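4-alpha-glucanotransferase (Corynebacterium glutamicum, PDB 5B68) is an amylomaltase, a disproportionating enzyme of the glucanotransferase family, with a TIM-barrel domain preceded by a beta-sandwich domain. Local coordinates at residues A79-D93 with I126-L139. Residues are numbered along the deposited sequence; the frame is centred on the assembly and turned at random.
Sequences AVEGDELVFPVHVHD and IRWGEASFKIPGDL
Phe87 and Phe133 meet on the face of two antiparallel strands that also carries Val89. Phe87 CG sits between its own backbone N and carbonyl carbon (chi1 61°), which lays the ring across the partner strand. Its CZ reaches Phe133 CB at 3.7 Å, and its CE1 touches Ile135 CG2 at 3.8 Å. Further along the same strand, Val89 CG2 lies 3.8 Å from Phe133 CD1. Strands 86-92 and 126-134 belong to the N-terminal beta sandwich domain. Val99 of strand 98-102 touches Phe87, Val89 and Phe133, consistent with a place in the sandwich interior. Paired backbone bonds join Phe87 with Phe133, Val89 with Ala131 and Val91 with Gly129. Toward one end, the edge of the His92 ring meets the face of the Trp128 six-membered ring, with planes at 80°. Ile126 CG2 sits over a His92 face, 3.6 Å from the ring centroid. Beyond, Arg127 NE donates a nearly straight hydrogen bond of 2.8 Å to Asp93 OD2, part of a salt bridge, on the anti side of the carboxylate. At the other end the strands give way to loops, where Ile135 N still bonds Leu85 O and two waters add bridges. One links Glu84 OE2 to Ile135 O; another joins Gly82 N to Leu139 O.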
loop_
_atom_site.group_PDB
_atom_site.type_symbol
_atom_site.label_atom_id
_atom_site.label_comp_id
_atom_site.label_asym_id
_atom_site.label_seq_id
_atom_site.Cartn_x
_atom_site.Cartn_y
_atom_site.Cartn_z
ATOM N N ALA A 79 -5.344 -20.919 -7.865
ATOM C CA ALA A 79 -5.613 -21.179 -9.307
ATOM C C ALA A 79 -6.479 -20.065 -9.812
ATOM O O ALA A 79 -7.300 -19.476 -9.067
ATOM C CB ALA A 79 -6.285 -22.521 -9.492
ATOM N N VAL A 80 -6.306 -19.738 -11.099
ATOM C CA VAL A 80 -7.194 -18.806 -11.733
ATOM C C VAL A 80 -8.437 -19.551 -12.124
ATOM O O VAL A 80 -8.367 -20.738 -12.473
ATOM C CB VAL A 80 -6.557 -18.211 -12.988
ATOM C CG1 VAL A 80 -7.547 -17.312 -13.768
ATOM C CG2 VAL A 80 -5.287 -17.499 -12.553
ATOM N N GLU A 81 -9.565 -18.879 -11.995
ATOM C CA GLU A 81 -10.897 -19.400 -12.440
ATOM C C GLU A 81 -10.819 -20.106 -13.770
ATOM O O GLU A 81 -10.199 -19.620 -14.632
ATOM C CB GLU A 81 -11.863 -18.211 -12.568
ATOM C CG GLU A 81 -13.291 -18.611 -12.347
ATOM C CD GLU A 81 -14.243 -17.444 -12.326
ATOM O OE1 GLU A 81 -15.395 -17.694 -11.856
ATOM O OE2 GLU A 81 -13.810 -16.326 -12.773
ATOM N N GLY A 82 -11.370 -21.309 -13.904
ATOM C CA GLY A 82 -11.267 -22.048 -15.160
ATOM C C GLY A 82 -10.095 -23.028 -15.277
ATOM O O GLY A 82 -10.113 -23.878 -16.156
ATOM N N ASP A 83 -9.036 -22.900 -14.457
ATOM C CA ASP A 83 -7.868 -23.798 -14.554
ATOM C C ASP A 83 -8.096 -25.073 -13.770
ATOM O O ASP A 83 -8.439 -25.032 -12.612
ATOM C CB ASP A 83 -6.605 -23.083 -14.120
ATOM C CG ASP A 83 -5.338 -23.942 -14.272
ATOM O OD1 ASP A 83 -5.297 -24.831 -15.160
ATOM O OD2 ASP A 83 -4.376 -23.691 -13.502
ATOM N N GLU A 84 -7.967 -26.220 -14.441
ATOM C CA GLU A 84 -8.033 -27.525 -13.808
ATOM C C GLU A 84 -6.660 -27.898 -13.249
ATOM O O GLU A 84 -5.960 -28.754 -13.744
ATOM C CB GLU A 84 -8.539 -28.588 -14.801
ATOM C CG GLU A 84 -9.968 -28.385 -15.208
ATOM C CD GLU A 84 -10.386 -29.412 -16.269
ATOM O OE1 GLU A 84 -10.169 -29.169 -17.448
ATOM O OE2 GLU A 84 -10.863 -30.479 -15.911
ATOM N N LEU A 85 -6.245 -27.211 -12.202
ATOM C CA LEU A 85 -4.924 -27.280 -11.719
ATOM C C LEU A 85 -4.641 -28.620 -11.033
ATOM O O LEU A 85 -5.493 -29.114 -10.307
ATOM C CB LEU A 85 -4.704 -26.112 -10.755
ATOM C CG LEU A 85 -3.339 -26.063 -10.058
ATOM C CD1 LEU A 85 -2.937 -24.615 -9.878
ATOM C CD2 LEU A 85 -3.302 -26.721 -8.699
ATOM N N VAL A 86 -3.427 -29.120 -11.249
ATOM C CA VAL A 86 -2.988 -30.419 -10.729
ATOM C C VAL A 86 -2.062 -30.152 -9.548
ATOM O O VAL A 86 -1.127 -29.389 -9.671
ATOM C CB VAL A 86 -2.312 -31.272 -11.798
ATOM C CG1 VAL A 86 -1.768 -32.565 -11.215
ATOM C CG2 VAL A 86 -3.317 -31.563 -12.941
ATOM N N PHE A 87 -2.280 -30.838 -8.421
ATOM C CA PHE A 87 -1.428 -30.669 -7.208
ATOM C C PHE A 87 -1.044 -32.082 -6.636
ATOM O O PHE A 87 -1.752 -33.072 -6.851
ATOM C CB PHE A 87 -2.140 -29.811 -6.130
ATOM C CG PHE A 87 -3.417 -30.396 -5.623
ATOM C CD1 PHE A 87 -4.621 -30.242 -6.318
ATOM C CD2 PHE A 87 -3.423 -31.170 -4.494
ATOM C CE1 PHE A 87 -5.774 -30.847 -5.881
ATOM C CE2 PHE A 87 -4.601 -31.772 -4.057
ATOM C CZ PHE A 87 -5.772 -31.596 -4.717
ATOM N N PRO A 88 0.058 -32.149 -5.901
ATOM C CA PRO A 88 0.566 -33.344 -5.236
ATOM C C PRO A 88 -0.002 -33.528 -3.854
ATOM O O PRO A 88 -0.273 -32.576 -3.147
ATOM C CB PRO A 88 2.090 -33.129 -5.202
ATOM C CG PRO A 88 2.175 -31.640 -5.053
ATOM C CD PRO A 88 1.040 -31.053 -5.824
ATOM N N VAL A 89 -0.253 -34.774 -3.503
ATOM C CA VAL A 89 -0.581 -35.198 -2.146
ATOM C C VAL A 89 0.462 -36.270 -1.729
ATOM O O VAL A 89 0.873 -37.088 -2.572
ATOM C CB VAL A 89 -1.984 -35.789 -2.153
ATOM C CG1 VAL A 89 -2.302 -36.606 -0.917
ATOM C CG2 VAL A 89 -3.040 -34.687 -2.287
ATOM N N HIS A 90 0.910 -36.249 -0.477
ATOM C CA HIS A 90 1.809 -37.238 0.072
ATOM C C HIS A 90 1.118 -37.942 1.221
ATOM O O HIS A 90 0.587 -37.295 2.141
ATOM C CB HIS A 90 3.094 -36.601 0.536
ATOM C CG HIS A 90 3.819 -35.901 -0.563
ATOM N ND1 HIS A 90 4.454 -36.589 -1.576
ATOM C CD2 HIS A 90 3.884 -34.604 -0.898
ATOM C CE1 HIS A 90 4.973 -35.733 -2.435
ATOM N NE2 HIS A 90 4.615 -34.524 -2.066
ATOM N N VAL A 91 1.099 -39.280 1.164
ATOM C CA VAL A 91 0.539 -40.130 2.243
ATOM C C VAL A 91 1.520 -41.285 2.557
ATOM O O VAL A 91 2.381 -41.628 1.724
ATOM C CB VAL A 91 -0.829 -40.731 1.878
ATOM C CG1 VAL A 91 -1.893 -39.678 1.781
ATOM C CG2 VAL A 91 -0.755 -41.546 0.584
ATOM N N HIS A 92 1.394 -41.900 3.742
ATOM C CA HIS A 92 2.162 -43.139 4.010
ATOM C C HIS A 92 1.807 -44.168 2.901
ATOM O O HIS A 92 0.660 -44.341 2.566
ATOM C CB HIS A 92 1.768 -43.720 5.340
ATOM C CG HIS A 92 2.159 -42.889 6.512
ATOM N ND1 HIS A 92 2.633 -41.595 6.408
ATOM C CD2 HIS A 92 2.086 -43.148 7.837
ATOM C CE1 HIS A 92 2.837 -41.100 7.622
ATOM N NE2 HIS A 92 2.513 -42.024 8.502
ATOM N N ASP A 93 2.804 -44.767 2.302
ATOM C CA ASP A 93 2.600 -45.613 1.133
ATOM C C ASP A 93 1.636 -46.780 1.456
ATOM O O ASP A 93 1.733 -47.384 2.498
ATOM C CB ASP A 93 3.932 -46.098 0.610
ATOM C CG ASP A 93 3.824 -46.829 -0.716
ATOM O OD1 ASP A 93 3.165 -46.364 -1.676
ATOM O OD2 ASP A 93 4.499 -47.836 -0.818
ATOM N N ILE A 126 9.562 -44.026 7.547
ATOM C CA ILE A 126 8.238 -44.212 6.993
ATOM C C ILE A 126 8.410 -44.220 5.488
ATOM O O ILE A 126 9.116 -43.364 4.953
ATOM C CB ILE A 126 7.234 -43.136 7.526
ATOM C CG1 ILE A 126 7.068 -43.344 9.040
ATOM C CG2 ILE A 126 5.890 -43.211 6.782
ATOM C CD1 ILE A 126 6.150 -42.389 9.748
ATOM N N ARG A 127 7.701 -45.125 4.797
ATOM C CA ARG A 127 7.698 -45.096 3.334
ATOM C C ARG A 127 6.533 -44.187 2.957
ATOM O O ARG A 127 5.372 -44.410 3.369
ATOM C CB ARG A 127 7.576 -46.490 2.665
ATOM C CG ARG A 127 7.893 -46.471 1.155
ATOM C CD ARG A 127 7.940 -47.836 0.459
ATOM N NE ARG A 127 6.691 -48.570 0.692
ATOM C CZ ARG A 127 6.477 -49.456 1.675
ATOM N NH1 ARG A 127 7.440 -49.776 2.554
ATOM N NH2 ARG A 127 5.278 -50.029 1.796
ATOM N N TRP A 128 6.834 -43.192 2.135
ATOM C CA TRP A 128 5.854 -42.228 1.667
ATOM C C TRP A 128 5.640 -42.373 0.178
ATOM O O TRP A 128 6.548 -42.674 -0.545
ATOM C CB TRP A 128 6.331 -40.797 1.915
ATOM C CG TRP A 128 6.257 -40.330 3.342
ATOM C CD1 TRP A 128 7.177 -40.551 4.310
ATOM C CD2 TRP A 128 5.224 -39.546 3.947
ATOM N NE1 TRP A 128 6.781 -39.984 5.482
ATOM C CE2 TRP A 128 5.585 -39.353 5.288
ATOM C CE3 TRP A 128 4.032 -38.991 3.490
ATOM C CZ2 TRP A 128 4.798 -38.627 6.173
ATOM C CZ3 TRP A 128 3.252 -38.287 4.375
ATOM C CH2 TRP A 128 3.645 -38.098 5.697
ATOM N N GLY A 129 4.412 -42.161 -0.261
ATOM C CA GLY A 129 4.120 -42.104 -1.686
ATOM C C GLY A 129 3.519 -40.772 -2.055
ATOM O O GLY A 129 3.060 -40.061 -1.199
ATOM N N GLU A 130 3.450 -40.522 -3.354
ATOM C CA GLU A 130 2.891 -39.326 -3.908
ATOM C C GLU A 130 1.743 -39.671 -4.853
ATOM O O GLU A 130 1.895 -40.564 -5.677
ATOM C CB GLU A 130 3.985 -38.600 -4.661
ATOM C CG GLU A 130 3.572 -37.219 -5.166
ATOM C CD GLU A 130 4.701 -36.449 -5.813
ATOM O OE1 GLU A 130 4.725 -36.341 -7.061
ATOM O OE2 GLU A 130 5.595 -35.978 -5.123
ATOM N N ALA A 131 0.656 -38.907 -4.809
ATOM C CA ALA A 131 -0.443 -38.962 -5.804
ATOM C C ALA A 131 -0.731 -37.570 -6.333
ATOM O O ALA A 131 -0.279 -36.593 -5.762
ATOM C CB ALA A 131 -1.655 -39.562 -5.150
ATOM N N SER A 132 -1.358 -37.488 -7.494
ATOM C CA SER A 132 -1.778 -36.207 -8.087
ATOM C C SER A 132 -3.256 -36.120 -8.212
ATOM O O SER A 132 -3.987 -37.118 -8.563
ATOM C CB SER A 132 -1.111 -35.924 -9.440
ATOM O OG SER A 132 0.301 -35.687 -9.367
ATOM N N PHE A 133 -3.797 -34.957 -7.879
ATOM C CA PHE A 133 -5.236 -34.714 -8.034
ATOM C C PHE A 133 -5.444 -33.392 -8.781
ATOM O O PHE A 133 -4.573 -32.516 -8.792
ATOM C CB PHE A 133 -5.989 -34.684 -6.714
ATOM C CG PHE A 133 -5.957 -35.991 -5.979
ATOM C CD1 PHE A 133 -4.876 -36.285 -5.169
ATOM C CD2 PHE A 133 -6.950 -36.930 -6.126
ATOM C CE1 PHE A 133 -4.787 -37.490 -4.509
ATOM C CE2 PHE A 133 -6.890 -38.143 -5.448
ATOM C CZ PHE A 133 -5.819 -38.425 -4.620
ATOM N N LYS A 134 -6.600 -33.296 -9.408
ATOM C CA LYS A 134 -6.966 -32.226 -10.295
ATOM C C LYS A 134 -8.215 -31.582 -9.775
ATOM O O LYS A 134 -9.239 -32.234 -9.494
ATOM C CB LYS A 134 -7.244 -32.827 -11.680
ATOM C CG LYS A 134 -7.292 -31.851 -12.798
ATOM C CD LYS A 134 -7.312 -32.560 -14.164
ATOM C CE LYS A 134 -8.426 -33.584 -14.296
ATOM N NZ LYS A 134 -8.395 -34.287 -15.630
ATOM N N ILE A 135 -8.179 -30.272 -9.610
ATOM C CA ILE A 135 -9.374 -29.560 -9.267
ATOM C C ILE A 135 -10.318 -29.374 -10.488
ATOM O O ILE A 135 -9.826 -29.304 -11.605
ATOM C CB ILE A 135 -9.110 -28.195 -8.582
ATOM C CG1 ILE A 135 -8.467 -27.191 -9.545
ATOM C CG2 ILE A 135 -8.190 -28.367 -7.387
ATOM C CD1 ILE A 135 -8.345 -25.798 -8.895
ATOM N N PRO A 136 -11.610 -29.243 -10.225
ATOM C CA PRO A 136 -12.602 -28.939 -11.251
ATOM C C PRO A 136 -12.361 -27.551 -11.798
ATOM O O PRO A 136 -11.868 -26.714 -11.087
ATOM C CB PRO A 136 -13.923 -28.946 -10.492
ATOM C CG PRO A 136 -13.656 -29.573 -9.189
ATOM C CD PRO A 136 -12.211 -29.380 -8.899
ATOM N N GLY A 137 -12.714 -27.344 -13.056
ATOM C CA GLY A 137 -12.493 -26.097 -13.741
ATOM C C GLY A 137 -13.582 -25.071 -13.549
ATOM O O GLY A 137 -13.517 -24.012 -14.126
ATOM N N ASP A 138 -14.590 -25.413 -12.771
ATOM C CA ASP A 138 -15.753 -24.561 -12.565
ATOM C C ASP A 138 -15.996 -24.114 -11.126
ATOM O O ASP A 138 -17.120 -23.896 -10.742
ATOM C CB ASP A 138 -17.015 -25.201 -13.138
ATOM C CG ASP A 138 -17.445 -26.425 -12.379
ATOM O OD1 ASP A 138 -16.671 -26.927 -11.563
ATOM O OD2 ASP A 138 -18.567 -26.888 -12.611
ATOM N N LEU A 139 -14.953 -24.031 -10.319
ATOM C CA LEU A 139 -15.106 -23.514 -8.978
ATOM C C LEU A 139 -15.357 -22.005 -9.007
ATOM O O LEU A 139 -14.822 -21.308 -9.837
ATOM C CB LEU A 139 -13.866 -23.817 -8.144
ATOM C CG LEU A 139 -13.450 -25.276 -7.990
ATOM C CD1 LEU A 139 -12.230 -25.375 -7.108
ATOM C CD2 LEU A 139 -14.561 -26.123 -7.420
HETATM O O HOH W 1 -13.090 -22.003 -11.776
HETATM O O HOH W 2 -10.983 -31.196 -13.319
#